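Local coordinates for pentalenene synthase (Streptomyces chartreusis NRRL 3882, PDB 6Q4S), which probably converts (2E,6E)-farnesyl diphosphate, with magnesium as cofactor, into the bicyclic sesquiterpene alcohol 7-epi-alpha-eudesmol by a 1,10-cyclization, at residues E17-A22 with V68-F73; L27-E32 with A124-Y129; P206-M211 with E299-W304; E275-M280 with D292-G297. One frame throughout, in Å; residues are numbered along the deposited sequence.

Contact 1. Residues E17-A22 with V68-F73; sequences EHLEYA and VLMNWF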
# COMPACT_ATOMS: atom_id res chain seq x y z
N GLU A 17 -4.36 -16.60 -27.13
CA GLU A 17 -5.16 -16.61 -28.39
C GLU A 17 -5.99 -15.35 -28.62
O GLU A 17 -6.48 -15.07 -29.76
CB GLU A 17 -6.06 -17.86 -28.41
CG GLU A 17 -7.23 -17.81 -27.44
CD GLU A 17 -7.98 -19.13 -27.34
OE1 GLU A 17 -8.12 -19.82 -28.39
OE2 GLU A 17 -8.43 -19.48 -26.23
N HIS A 18 -6.11 -14.49 -27.59
CA HIS A 18 -6.96 -13.29 -27.73
C HIS A 18 -6.29 -12.05 -28.20
O HIS A 18 -6.88 -10.94 -28.19
CB HIS A 18 -7.63 -13.04 -26.38
CG HIS A 18 -8.29 -14.25 -25.85
ND1 HIS A 18 -9.18 -14.98 -26.62
CD2 HIS A 18 -8.22 -14.87 -24.65
CE1 HIS A 18 -9.63 -16.00 -25.90
NE2 HIS A 18 -9.04 -15.96 -24.71
N LEU A 19 -5.08 -12.17 -28.70
CA LEU A 19 -4.34 -10.97 -29.08
C LEU A 19 -5.09 -10.08 -30.01
O LEU A 19 -5.25 -8.86 -29.75
CB LEU A 19 -2.97 -11.38 -29.65
CG LEU A 19 -2.15 -10.29 -30.30
CD1 LEU A 19 -1.85 -9.14 -29.32
CD2 LEU A 19 -0.87 -10.96 -30.84
N GLU A 20 -5.56 -10.60 -31.16
CA GLU A 20 -6.22 -9.70 -32.13
C GLU A 20 -7.59 -9.21 -31.66
O GLU A 20 -7.94 -8.04 -31.85
CB GLU A 20 -6.28 -10.30 -33.59
CG GLU A 20 -4.91 -10.53 -34.25
CD GLU A 20 -3.96 -9.29 -34.27
OE1 GLU A 20 -4.43 -8.12 -34.35
OE2 GLU A 20 -2.71 -9.45 -34.21
N TYR A 21 -8.35 -10.08 -31.00
CA TYR A 21 -9.69 -9.68 -30.48
C TYR A 21 -9.53 -8.46 -29.51
O TYR A 21 -10.18 -7.41 -29.64
CB TYR A 21 -10.30 -10.89 -29.72
CG TYR A 21 -11.50 -10.53 -28.91
CD1 TYR A 21 -12.76 -10.43 -29.50
CD2 TYR A 21 -11.38 -10.19 -27.55
CE1 TYR A 21 -13.88 -10.09 -28.74
CE2 TYR A 21 -12.48 -9.82 -26.80
CZ TYR A 21 -13.73 -9.75 -27.41
OH TYR A 21 -14.82 -9.39 -26.66
N ALA A 22 -8.61 -8.62 -28.57
CA ALA A 22 -8.39 -7.59 -27.50
C ALA A 22 -7.66 -6.36 -27.95
O ALA A 22 -8.03 -5.22 -27.57
CB ALA A 22 -7.73 -8.24 -26.33
N VAL A 68 -8.73 -5.59 -20.50
CA VAL A 68 -8.45 -4.82 -19.28
C VAL A 68 -6.92 -4.79 -19.08
O VAL A 68 -6.36 -3.74 -18.81
CB VAL A 68 -9.15 -5.49 -18.10
CG1 VAL A 68 -8.69 -4.91 -16.74
CG2 VAL A 68 -10.65 -5.33 -18.23
N LEU A 69 -6.27 -5.94 -19.27
CA LEU A 69 -4.80 -6.00 -19.15
C LEU A 69 -4.04 -5.14 -20.14
O LEU A 69 -3.10 -4.43 -19.75
CB LEU A 69 -4.30 -7.43 -19.07
CG LEU A 69 -4.72 -8.20 -17.83
CD1 LEU A 69 -4.72 -9.69 -18.13
CD2 LEU A 69 -3.93 -7.90 -16.53
N MET A 70 -4.45 -5.12 -21.40
CA MET A 70 -3.86 -4.25 -22.37
C MET A 70 -4.12 -2.79 -22.02
O MET A 70 -3.25 -1.93 -22.18
CB MET A 70 -4.37 -4.49 -23.77
CG MET A 70 -4.06 -5.92 -24.26
SD MET A 70 -4.73 -6.13 -25.93
CE MET A 70 -3.92 -7.71 -26.26
N ASN A 71 -5.34 -2.50 -21.56
CA ASN A 71 -5.64 -1.15 -21.22
C ASN A 71 -4.64 -0.67 -20.07
O ASN A 71 -4.03 0.41 -20.15
CB ASN A 71 -7.12 -1.01 -20.80
CG ASN A 71 -8.10 -1.27 -21.95
OD1 ASN A 71 -7.76 -1.20 -23.14
ND2 ASN A 71 -9.36 -1.42 -21.57
N TRP A 72 -4.57 -1.44 -19.04
CA TRP A 72 -3.61 -1.21 -17.95
C TRP A 72 -2.17 -1.04 -18.40
O TRP A 72 -1.55 -0.02 -18.12
CB TRP A 72 -3.67 -2.36 -17.03
CG TRP A 72 -2.83 -2.25 -15.85
CD1 TRP A 72 -2.62 -1.16 -15.06
CD2 TRP A 72 -2.07 -3.28 -15.31
NE1 TRP A 72 -1.78 -1.47 -14.03
CE2 TRP A 72 -1.40 -2.77 -14.17
CE3 TRP A 72 -1.86 -4.60 -15.69
CZ2 TRP A 72 -0.61 -3.57 -13.36
CZ3 TRP A 72 -1.06 -5.37 -14.93
CH2 TRP A 72 -0.44 -4.87 -13.77
N PHE A 73 -1.67 -2.01 -19.16
CA PHE A 73 -0.40 -1.91 -19.81
C PHE A 73 -0.17 -0.53 -20.44
O PHE A 73 0.90 0.01 -20.31
CB PHE A 73 -0.26 -2.94 -20.92
CG PHE A 73 0.79 -3.96 -20.71
CD1 PHE A 73 2.04 -3.78 -21.23
CD2 PHE A 73 0.50 -5.16 -20.09
CE1 PHE A 73 3.01 -4.74 -21.08
CE2 PHE A 73 1.46 -6.17 -19.98
CZ PHE A 73 2.71 -5.95 -20.45
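Ala22 and Met70 mark the closest backbone approach of the two segments, their CA atoms lying 7.6 Å apart. Residues 17-22 enter helix 19-32 through a turn, and the bond from Ala22 N to His18 O (2.9 Å) shows the helix already wound at this point. Residues 68-73 lie inside helix 63-79. Met70 supplies all of the second segment's contact. Its CG stands anti to the carbonyl carbon (chi1 -61°) and the chain runs extended beyond it, a shape that carries sulfur and methyl straight across to the other helix. The thioether meets Ala22 twice: Met70 SD lies 3.6 Å from Ala22 C and 3.7 Å from Ala22 CB, placing the sulfur against both the backbone and the short side chain. The terminal methyl continues past it, with Met70 CE 3.8 Å from Ala22 CB and 3.9 Å from Leu19 O. Leu19 meets this methyl with one branch. Although its CB points away from helix 63-79, the side chain brings Leu19 CD1 back to 4.0 Å from Met70 CE, and the two side chains cross at about a right angle. The side-chain part of the contact is apolar, the end of one methionine set against the first turn of helix 19-32. It packs this N-terminal helix on helix 63-79 in the all-helical class I terpene synthase fold, away from the annotated sites. Pro51 and Ala54 of helix 50-57 also touch Met70, while Asn71 binds His26 of helix 19-32.

Contact 2. Residues L27-E32 with A124-Y129; sequences LRWVWE and AEVWKY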
# COMPACT_ATOMS: atom_id res chain seq x y z
N LEU A 27 -7.27 -0.68 -28.72
CA LEU A 27 -6.99 0.50 -29.53
C LEU A 27 -8.09 1.55 -29.61
O LEU A 27 -7.78 2.76 -29.71
CB LEU A 27 -6.51 0.17 -30.95
CG LEU A 27 -5.21 -0.62 -31.01
CD1 LEU A 27 -5.02 -1.12 -32.45
CD2 LEU A 27 -4.07 0.24 -30.51
N ARG A 28 -9.33 1.11 -29.64
CA ARG A 28 -10.47 2.04 -29.56
C ARG A 28 -10.58 2.71 -28.19
O ARG A 28 -10.87 3.90 -28.10
CB ARG A 28 -11.75 1.27 -29.86
CG ARG A 28 -11.93 1.21 -31.40
CD ARG A 28 -12.57 -0.07 -31.83
NE ARG A 28 -13.87 -0.09 -31.25
CZ ARG A 28 -14.47 -1.16 -30.78
NH1 ARG A 28 -13.90 -2.36 -30.83
NH2 ARG A 28 -15.69 -1.00 -30.25
N TRP A 29 -10.30 1.91 -27.16
CA TRP A 29 -10.29 2.41 -25.78
C TRP A 29 -9.28 3.54 -25.56
O TRP A 29 -9.60 4.53 -24.91
CB TRP A 29 -10.10 1.26 -24.84
CG TRP A 29 -10.11 1.60 -23.33
CD1 TRP A 29 -11.20 1.56 -22.48
CD2 TRP A 29 -8.97 1.92 -22.51
NE1 TRP A 29 -10.80 1.86 -21.19
CE2 TRP A 29 -9.44 2.06 -21.17
CE3 TRP A 29 -7.62 2.09 -22.77
CZ2 TRP A 29 -8.59 2.40 -20.10
CZ3 TRP A 29 -6.75 2.46 -21.69
CH2 TRP A 29 -7.26 2.61 -20.38
N VAL A 30 -8.06 3.42 -26.08
CA VAL A 30 -7.09 4.50 -25.86
C VAL A 30 -7.60 5.84 -26.39
O VAL A 30 -7.35 6.92 -25.81
CB VAL A 30 -5.61 4.24 -26.28
CG1 VAL A 30 -5.08 2.97 -25.66
CG2 VAL A 30 -5.41 4.22 -27.76
N TRP A 31 -8.31 5.80 -27.51
CA TRP A 31 -9.04 7.02 -27.96
C TRP A 31 -10.26 7.48 -27.14
O TRP A 31 -10.46 8.64 -26.87
CB TRP A 31 -9.51 6.81 -29.43
CG TRP A 31 -8.45 6.97 -30.40
CD1 TRP A 31 -7.73 5.98 -31.03
CD2 TRP A 31 -7.96 8.20 -30.90
NE1 TRP A 31 -6.84 6.54 -31.92
CE2 TRP A 31 -6.95 7.90 -31.83
CE3 TRP A 31 -8.26 9.52 -30.63
CZ2 TRP A 31 -6.27 8.89 -32.50
CZ3 TRP A 31 -7.55 10.52 -31.32
CH2 TRP A 31 -6.58 10.19 -32.22
N GLU A 32 -11.08 6.56 -26.76
CA GLU A 32 -12.27 6.85 -25.96
C GLU A 32 -11.81 7.51 -24.64
O GLU A 32 -12.41 8.48 -24.20
CB GLU A 32 -12.97 5.53 -25.65
CG GLU A 32 -14.25 5.63 -24.82
CD GLU A 32 -14.70 4.36 -24.17
OE1 GLU A 32 -14.29 3.27 -24.61
OE2 GLU A 32 -15.49 4.44 -23.19
N ALA A 124 -8.75 4.90 -12.63
CA ALA A 124 -9.86 4.57 -11.74
C ALA A 124 -10.77 3.49 -12.33
O ALA A 124 -11.29 2.60 -11.59
CB ALA A 124 -10.65 5.79 -11.36
N GLU A 125 -10.96 3.53 -13.65
CA GLU A 125 -11.77 2.51 -14.34
C GLU A 125 -11.13 1.16 -14.31
O GLU A 125 -11.77 0.23 -13.88
CB GLU A 125 -12.08 2.91 -15.81
CG GLU A 125 -12.92 1.83 -16.52
CD GLU A 125 -12.98 2.00 -18.04
OE1 GLU A 125 -13.66 2.97 -18.44
OE2 GLU A 125 -12.34 1.18 -18.77
N VAL A 126 -9.84 1.08 -14.69
CA VAL A 126 -9.13 -0.16 -14.80
C VAL A 126 -9.02 -0.87 -13.50
O VAL A 126 -9.16 -2.09 -13.46
CB VAL A 126 -7.76 0.01 -15.52
CG1 VAL A 126 -6.80 -1.16 -15.36
CG2 VAL A 126 -7.99 0.35 -16.98
N TRP A 127 -8.78 -0.12 -12.43
CA TRP A 127 -8.60 -0.72 -11.10
C TRP A 127 -9.87 -1.41 -10.62
O TRP A 127 -9.81 -2.47 -10.08
CB TRP A 127 -8.14 0.31 -10.05
CG TRP A 127 -8.19 -0.24 -8.66
CD1 TRP A 127 -9.05 0.11 -7.68
CD2 TRP A 127 -7.40 -1.30 -8.13
NE1 TRP A 127 -8.85 -0.64 -6.56
CE2 TRP A 127 -7.83 -1.51 -6.80
CE3 TRP A 127 -6.38 -2.09 -8.64
CZ2 TRP A 127 -7.26 -2.47 -5.98
CZ3 TRP A 127 -5.85 -3.06 -7.83
CH2 TRP A 127 -6.25 -3.20 -6.50
N LYS A 128 -11.02 -0.85 -10.91
CA LYS A 128 -12.28 -1.49 -10.60
C LYS A 128 -12.38 -2.88 -11.23
O LYS A 128 -12.77 -3.84 -10.55
CB LYS A 128 -13.40 -0.58 -11.08
CG LYS A 128 -14.81 -1.15 -10.86
CD LYS A 128 -15.86 -0.11 -11.23
CE LYS A 128 -15.72 0.32 -12.70
NZ LYS A 128 -16.82 1.25 -13.08
N TYR A 129 -11.95 -3.03 -12.48
CA TYR A 129 -11.92 -4.40 -13.08
C TYR A 129 -10.81 -5.29 -12.60
O TYR A 129 -10.99 -6.49 -12.40
CB TYR A 129 -11.82 -4.29 -14.59
CG TYR A 129 -13.07 -3.68 -15.21
CD1 TYR A 129 -14.31 -4.27 -15.03
CD2 TYR A 129 -13.00 -2.50 -15.96
CE1 TYR A 129 -15.46 -3.72 -15.59
CE2 TYR A 129 -14.14 -1.96 -16.54
CZ TYR A 129 -15.36 -2.57 -16.33
OH TYR A 129 -16.48 -2.03 -16.88
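Trp29 and Glu125 meet through one hydrogen bond, from indole NE1 to carboxylate OE2, 2.9 Å long with an N-H...O angle of 153°. The oxygen sits at the pyrrole edge of the indole, slightly tilted from the ring plane. The donor uses the syn side of OE2 but stands 31° out of the carboxylate plane, and the two planar groups are steeply turned against each other. The benzo part of the same ring has an apolar partner: Val126 CG2 approaches obliquely, 3.8 Å from Trp29 CZ2 and 4.1 Å from Trp29 CH2. With the CA atoms of Trp29 and Val126 11.3 Å apart, the indole spans most of the gap between helix 19-32 and helix 118-131. This is one of the links between neighbouring helices in the all-helical class I terpene synthase fold. Trp29 CG, anti to its own amide nitrogen (chi1 -178°), sends the ring across, while Glu125 extends to meet it, the two side chains passing in opposite directions. Farther out, Glu32 OE2 lies 5.3 Å from Glu125 OE1, a like-charge neighbour that may slightly raise the pKa of either carboxyl group. From helix 63-79, Ser74 touches Trp29 and Trp72 packs on Val126; Met33 touches Glu125.

Contact 3. Residues P206-M211 with E299-W304; sequences PVMERM and EAIQHW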
# COMPACT_ATOMS: atom_id res chain seq x y z
N PRO A 206 10.89 -16.67 2.30
CA PRO A 206 12.14 -16.10 1.71
C PRO A 206 12.47 -16.53 0.29
O PRO A 206 13.04 -15.77 -0.47
CB PRO A 206 13.24 -16.55 2.67
CG PRO A 206 12.58 -16.86 3.96
CD PRO A 206 11.12 -17.19 3.67
N VAL A 207 12.16 -17.76 -0.06
CA VAL A 207 12.34 -18.21 -1.41
C VAL A 207 11.53 -17.43 -2.45
O VAL A 207 12.06 -17.02 -3.49
CB VAL A 207 12.04 -19.73 -1.54
CG1 VAL A 207 12.09 -20.19 -2.98
CG2 VAL A 207 13.02 -20.57 -0.74
N MET A 208 10.23 -17.30 -2.23
CA MET A 208 9.40 -16.56 -3.17
C MET A 208 9.73 -15.05 -3.19
O MET A 208 9.71 -14.43 -4.26
CB MET A 208 7.93 -16.82 -2.84
CG MET A 208 6.95 -16.07 -3.71
SD MET A 208 6.99 -16.59 -5.43
CE MET A 208 5.75 -17.92 -5.33
N GLU A 209 10.04 -14.45 -2.05
CA GLU A 209 10.36 -13.03 -2.04
C GLU A 209 11.60 -12.77 -2.85
O GLU A 209 11.66 -11.83 -3.64
CB GLU A 209 10.62 -12.45 -0.65
CG GLU A 209 9.37 -12.37 0.18
CD GLU A 209 9.49 -11.46 1.38
OE1 GLU A 209 10.61 -10.98 1.72
OE2 GLU A 209 8.42 -11.23 1.97
N ARG A 210 12.60 -13.63 -2.66
CA ARG A 210 13.81 -13.54 -3.48
C ARG A 210 13.60 -13.81 -4.96
O ARG A 210 14.20 -13.18 -5.82
CB ARG A 210 14.87 -14.47 -2.84
CG ARG A 210 16.20 -14.47 -3.51
CD ARG A 210 16.90 -13.17 -3.32
NE ARG A 210 18.25 -13.26 -3.85
CZ ARG A 210 19.02 -12.21 -4.11
NH1 ARG A 210 18.62 -10.94 -3.91
NH2 ARG A 210 20.21 -12.42 -4.60
N MET A 211 12.74 -14.78 -5.31
CA MET A 211 12.44 -15.04 -6.69
C MET A 211 11.86 -13.83 -7.45
O MET A 211 12.22 -13.59 -8.58
CB MET A 211 11.49 -16.23 -6.84
CG MET A 211 12.21 -17.54 -6.59
SD MET A 211 11.11 -18.97 -6.49
CE MET A 211 10.47 -19.20 -8.14
N GLU A 299 4.66 -19.95 -12.42
CA GLU A 299 4.45 -19.77 -13.84
C GLU A 299 4.20 -18.33 -14.27
O GLU A 299 4.62 -17.95 -15.37
CB GLU A 299 3.38 -20.72 -14.41
CG GLU A 299 3.74 -22.19 -14.26
CD GLU A 299 2.62 -23.14 -14.75
OE1 GLU A 299 1.66 -22.79 -15.55
OE2 GLU A 299 2.71 -24.28 -14.30
N ALA A 300 3.50 -17.54 -13.44
CA ALA A 300 3.29 -16.14 -13.71
C ALA A 300 4.68 -15.40 -13.81
O ALA A 300 4.85 -14.57 -14.65
CB ALA A 300 2.41 -15.48 -12.61
N ILE A 301 5.63 -15.79 -12.98
CA ILE A 301 6.97 -15.21 -13.04
C ILE A 301 7.61 -15.61 -14.38
O ILE A 301 8.08 -14.74 -15.10
CB ILE A 301 7.86 -15.61 -11.86
CG1 ILE A 301 7.24 -15.18 -10.53
CG2 ILE A 301 9.22 -14.91 -12.07
CD1 ILE A 301 7.95 -15.73 -9.33
N GLN A 302 7.51 -16.89 -14.76
CA GLN A 302 8.09 -17.35 -16.03
C GLN A 302 7.47 -16.66 -17.22
O GLN A 302 8.14 -16.28 -18.20
CB GLN A 302 7.89 -18.84 -16.19
CG GLN A 302 8.45 -19.70 -15.07
CD GLN A 302 8.11 -21.22 -15.23
OE1 GLN A 302 7.24 -21.61 -16.00
NE2 GLN A 302 8.83 -22.04 -14.51
N HIS A 303 6.16 -16.45 -17.16
CA HIS A 303 5.53 -15.74 -18.24
C HIS A 303 6.11 -14.37 -18.41
O HIS A 303 6.17 -13.86 -19.55
CB HIS A 303 3.97 -15.66 -18.08
CG HIS A 303 3.30 -17.00 -17.94
ND1 HIS A 303 2.15 -17.20 -17.19
CD2 HIS A 303 3.62 -18.21 -18.47
CE1 HIS A 303 1.83 -18.47 -17.23
NE2 HIS A 303 2.71 -19.11 -17.97
N TRP A 304 6.47 -13.72 -17.28
CA TRP A 304 7.01 -12.39 -17.39
C TRP A 304 8.46 -12.40 -17.96
O TRP A 304 8.79 -11.62 -18.85
CB TRP A 304 6.92 -11.64 -16.05
CG TRP A 304 5.84 -10.71 -16.16
CD1 TRP A 304 4.51 -10.86 -15.72
CD2 TRP A 304 5.88 -9.50 -16.89
NE1 TRP A 304 3.76 -9.80 -16.12
CE2 TRP A 304 4.56 -8.93 -16.83
CE3 TRP A 304 6.89 -8.81 -17.58
CZ2 TRP A 304 4.23 -7.73 -17.44
CZ3 TRP A 304 6.57 -7.58 -18.20
CH2 TRP A 304 5.23 -7.05 -18.09
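Ile301 pushes its CD1 methyl toward two methionines, Met208 and Met211, that stand one turn apart on helix 206-228. The branches of the isoleucine are divided by its first torsion: CG1 lies anti to the carbonyl carbon (chi1 -59°), and the CG1-CD1 arm extends toward the other helix. Met208 comes to it alongside, the two side chains sliding past each other in opposite directions. Its CB points along the flank of the interface, but bends at chi2 (66°) and chi3 (89°) turn the thioether, and Met208 SD reaches 4.1 Å from Ile301 CD1. Sulfur, rather than the terminal methyl, is the atom of Met208 nearest the isoleucine. Met211 contributes differently. Met211 CB is directed at the other segment and lies 4.4 Å from Ile301 CD1, while the sulfur stays farther from that methyl. The backbones are closest at the same place, with 8.4 Å between the CA atoms of Met211 and Ile301. The contact joins helices 206-228 and 288-313 of the all-helical class I terpene synthase fold beside helix 252-284, whose Tyr270 touches both Met211 and Ile301. Polar pairing lies to the flanks, where Arg210 is bridged to Glu269 and Glu299 to Arg194. All three touching residues are buried, and their thioether-to-methyl and methylene-to-methyl approaches are consistent with cohesion by dispersion and exclusion of water, with little directional constraint.

Contact 4. Residues E275-M280 with D292-G297; sequences ERVPQM and DRVRMG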
# COMPACT_ATOMS: atom_id res chain seq x y z
N GLU A 275 13.99 -24.61 -8.26
CA GLU A 275 14.10 -26.04 -7.88
C GLU A 275 13.85 -26.25 -6.38
O GLU A 275 13.54 -27.36 -5.94
CB GLU A 275 15.46 -26.62 -8.35
CG GLU A 275 15.49 -26.87 -9.87
CD GLU A 275 16.86 -26.60 -10.56
OE1 GLU A 275 17.92 -27.06 -10.06
OE2 GLU A 275 16.87 -25.94 -11.63
N ARG A 276 13.95 -25.19 -5.59
CA ARG A 276 13.67 -25.30 -4.15
C ARG A 276 12.18 -25.15 -3.74
O ARG A 276 11.83 -25.35 -2.59
CB ARG A 276 14.54 -24.28 -3.42
CG ARG A 276 15.29 -24.88 -2.26
CD ARG A 276 16.02 -23.79 -1.50
NE ARG A 276 17.19 -23.34 -2.25
CZ ARG A 276 17.92 -22.27 -1.95
NH1 ARG A 276 17.60 -21.48 -0.92
NH2 ARG A 276 18.98 -21.96 -2.72
N VAL A 277 11.32 -24.80 -4.69
CA VAL A 277 9.89 -24.57 -4.41
C VAL A 277 9.18 -25.78 -3.73
O VAL A 277 8.52 -25.60 -2.69
CB VAL A 277 9.18 -24.05 -5.69
CG1 VAL A 277 7.65 -24.15 -5.62
CG2 VAL A 277 9.64 -22.61 -5.97
N PRO A 278 9.38 -27.02 -4.25
CA PRO A 278 8.84 -28.17 -3.51
C PRO A 278 9.31 -28.26 -2.05
O PRO A 278 8.51 -28.52 -1.18
CB PRO A 278 9.32 -29.40 -4.33
CG PRO A 278 9.56 -28.86 -5.71
CD PRO A 278 10.02 -27.43 -5.52
N GLN A 279 10.57 -28.00 -1.76
CA GLN A 279 10.99 -28.00 -0.34
C GLN A 279 10.29 -26.88 0.45
O GLN A 279 10.01 -27.04 1.64
CB GLN A 279 12.53 -27.91 -0.21
CG GLN A 279 13.09 -27.48 1.14
CD GLN A 279 14.60 -27.27 1.08
OE1 GLN A 279 15.37 -28.23 1.01
NE2 GLN A 279 15.04 -26.00 1.10
N MET A 280 10.06 -25.72 -0.18
CA MET A 280 9.39 -24.61 0.49
C MET A 280 7.97 -25.07 0.87
O MET A 280 7.53 -24.84 2.00
CB MET A 280 9.34 -23.34 -0.40
CG MET A 280 8.37 -22.26 0.09
SD MET A 280 8.24 -20.91 -1.10
CE MET A 280 7.02 -21.58 -2.18
N ASP A 292 -0.48 -26.51 -5.88
CA ASP A 292 -0.88 -26.19 -7.25
C ASP A 292 -0.99 -24.67 -7.53
O ASP A 292 -0.80 -24.21 -8.68
CB ASP A 292 -2.22 -26.86 -7.59
CG ASP A 292 -2.68 -26.55 -9.00
OD1 ASP A 292 -1.94 -26.93 -9.92
OD2 ASP A 292 -3.76 -25.91 -9.21
N ARG A 293 -1.42 -23.93 -6.51
CA ARG A 293 -1.58 -22.47 -6.61
C ARG A 293 -0.18 -21.80 -6.62
O ARG A 293 0.04 -20.88 -7.38
CB ARG A 293 -2.50 -21.94 -5.48
CG ARG A 293 -4.00 -22.28 -5.71
CD ARG A 293 -4.77 -22.34 -4.37
NE ARG A 293 -4.56 -21.11 -3.60
CZ ARG A 293 -4.70 -20.95 -2.29
NH1 ARG A 293 -5.11 -21.93 -1.50
NH2 ARG A 293 -4.45 -19.76 -1.75
N VAL A 294 0.72 -22.30 -5.76
CA VAL A 294 2.15 -21.96 -5.81
C VAL A 294 2.77 -22.15 -7.18
O VAL A 294 3.34 -21.17 -7.81
CB VAL A 294 2.93 -22.71 -4.72
CG1 VAL A 294 4.46 -22.53 -4.88
CG2 VAL A 294 2.53 -22.18 -3.36
N ARG A 295 2.60 -23.35 -7.71
CA ARG A 295 3.10 -23.67 -9.05
C ARG A 295 2.59 -22.68 -10.07
O ARG A 295 3.36 -22.18 -10.89
CB ARG A 295 2.78 -25.13 -9.47
CG ARG A 295 3.17 -25.47 -10.90
CD ARG A 295 2.74 -26.87 -11.37
NE ARG A 295 1.29 -27.03 -11.30
CZ ARG A 295 0.40 -26.47 -12.14
NH1 ARG A 295 0.76 -25.70 -13.16
NH2 ARG A 295 -0.89 -26.69 -11.94
N MET A 296 1.30 -22.33 -10.02
CA MET A 296 0.78 -21.31 -10.94
C MET A 296 1.44 -19.90 -10.73
O MET A 296 1.60 -19.14 -11.70
CB MET A 296 -0.76 -21.20 -10.83
CG MET A 296 -1.53 -22.36 -11.51
SD MET A 296 -3.36 -22.17 -11.55
CE MET A 296 -3.67 -22.35 -9.78
N GLY A 297 1.70 -19.60 -9.48
CA GLY A 297 2.47 -18.39 -9.07
C GLY A 297 3.83 -18.31 -9.74
O GLY A 297 4.21 -17.27 -10.31
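Met280 reaches Val294 from a turn held by the bond from Met280 N to Arg276 O, 3.0 Å long. Just before it, Pro278 has no amide hydrogen to give, and neither its nitrogen nor that of Gln279 bonds to the preceding turn; helix 252-284 is kinked here. Val277 and Met280, on either side of this break in sequence, both direct CB toward the other segment. One methyl receives them: Val294 CG1 lies 3.7 Å from Val277 CG1 and 3.8 Å from Met280 CE. The valines slide past each other in opposite directions, whereas Met280 and Val294 meet tip to tip. Helices 252-284 and 288-313 are consecutive and form a helical hairpin of the all-helical terpene synthase fold, and the contact joins them near their short connection; Leu286 within it touches Val294. Val277 and Arg295 have the nearest CA atoms, 8.3 Å apart. The Met280 chain is extended as far as its sulfur and then bends (chi3 85°), which turns CE to Val294. Beyond this first shell, Ala202 of helix 200-203 touches both Met280 and Val294, and Val207 of helix 206-228 packs on Met280. On the same helix as Val294, Arg293 NE bonds to Glu197 O and Arg295 NH1 makes a salt bridge with Glu299.

The four contacts form two pairs. Contacts 1 and 2 share helix 19-32, with centres 11 Å apart, and join where Asn71 OD1 lies 3.3 Å from Trp29 CE3. Contacts 3 and 4 share helix 288-313, with centres 9 Å apart; Met211 SD meets Val277 CG2 at 4.0 Å. A bridge between the pairs is Phe73 CZ to Trp304 CH2, 3.6 Å, linking contacts 1 and 3. Contacts 2 and 4 are far apart, about 34 Å between centres. All lie away from the inferred magnesium and substrate sites, yet helix 63-79 runs up to the DDXXD motif at Asp80, and helix 206-228 carries the probable magnesium ligands Asn223 and Ser227.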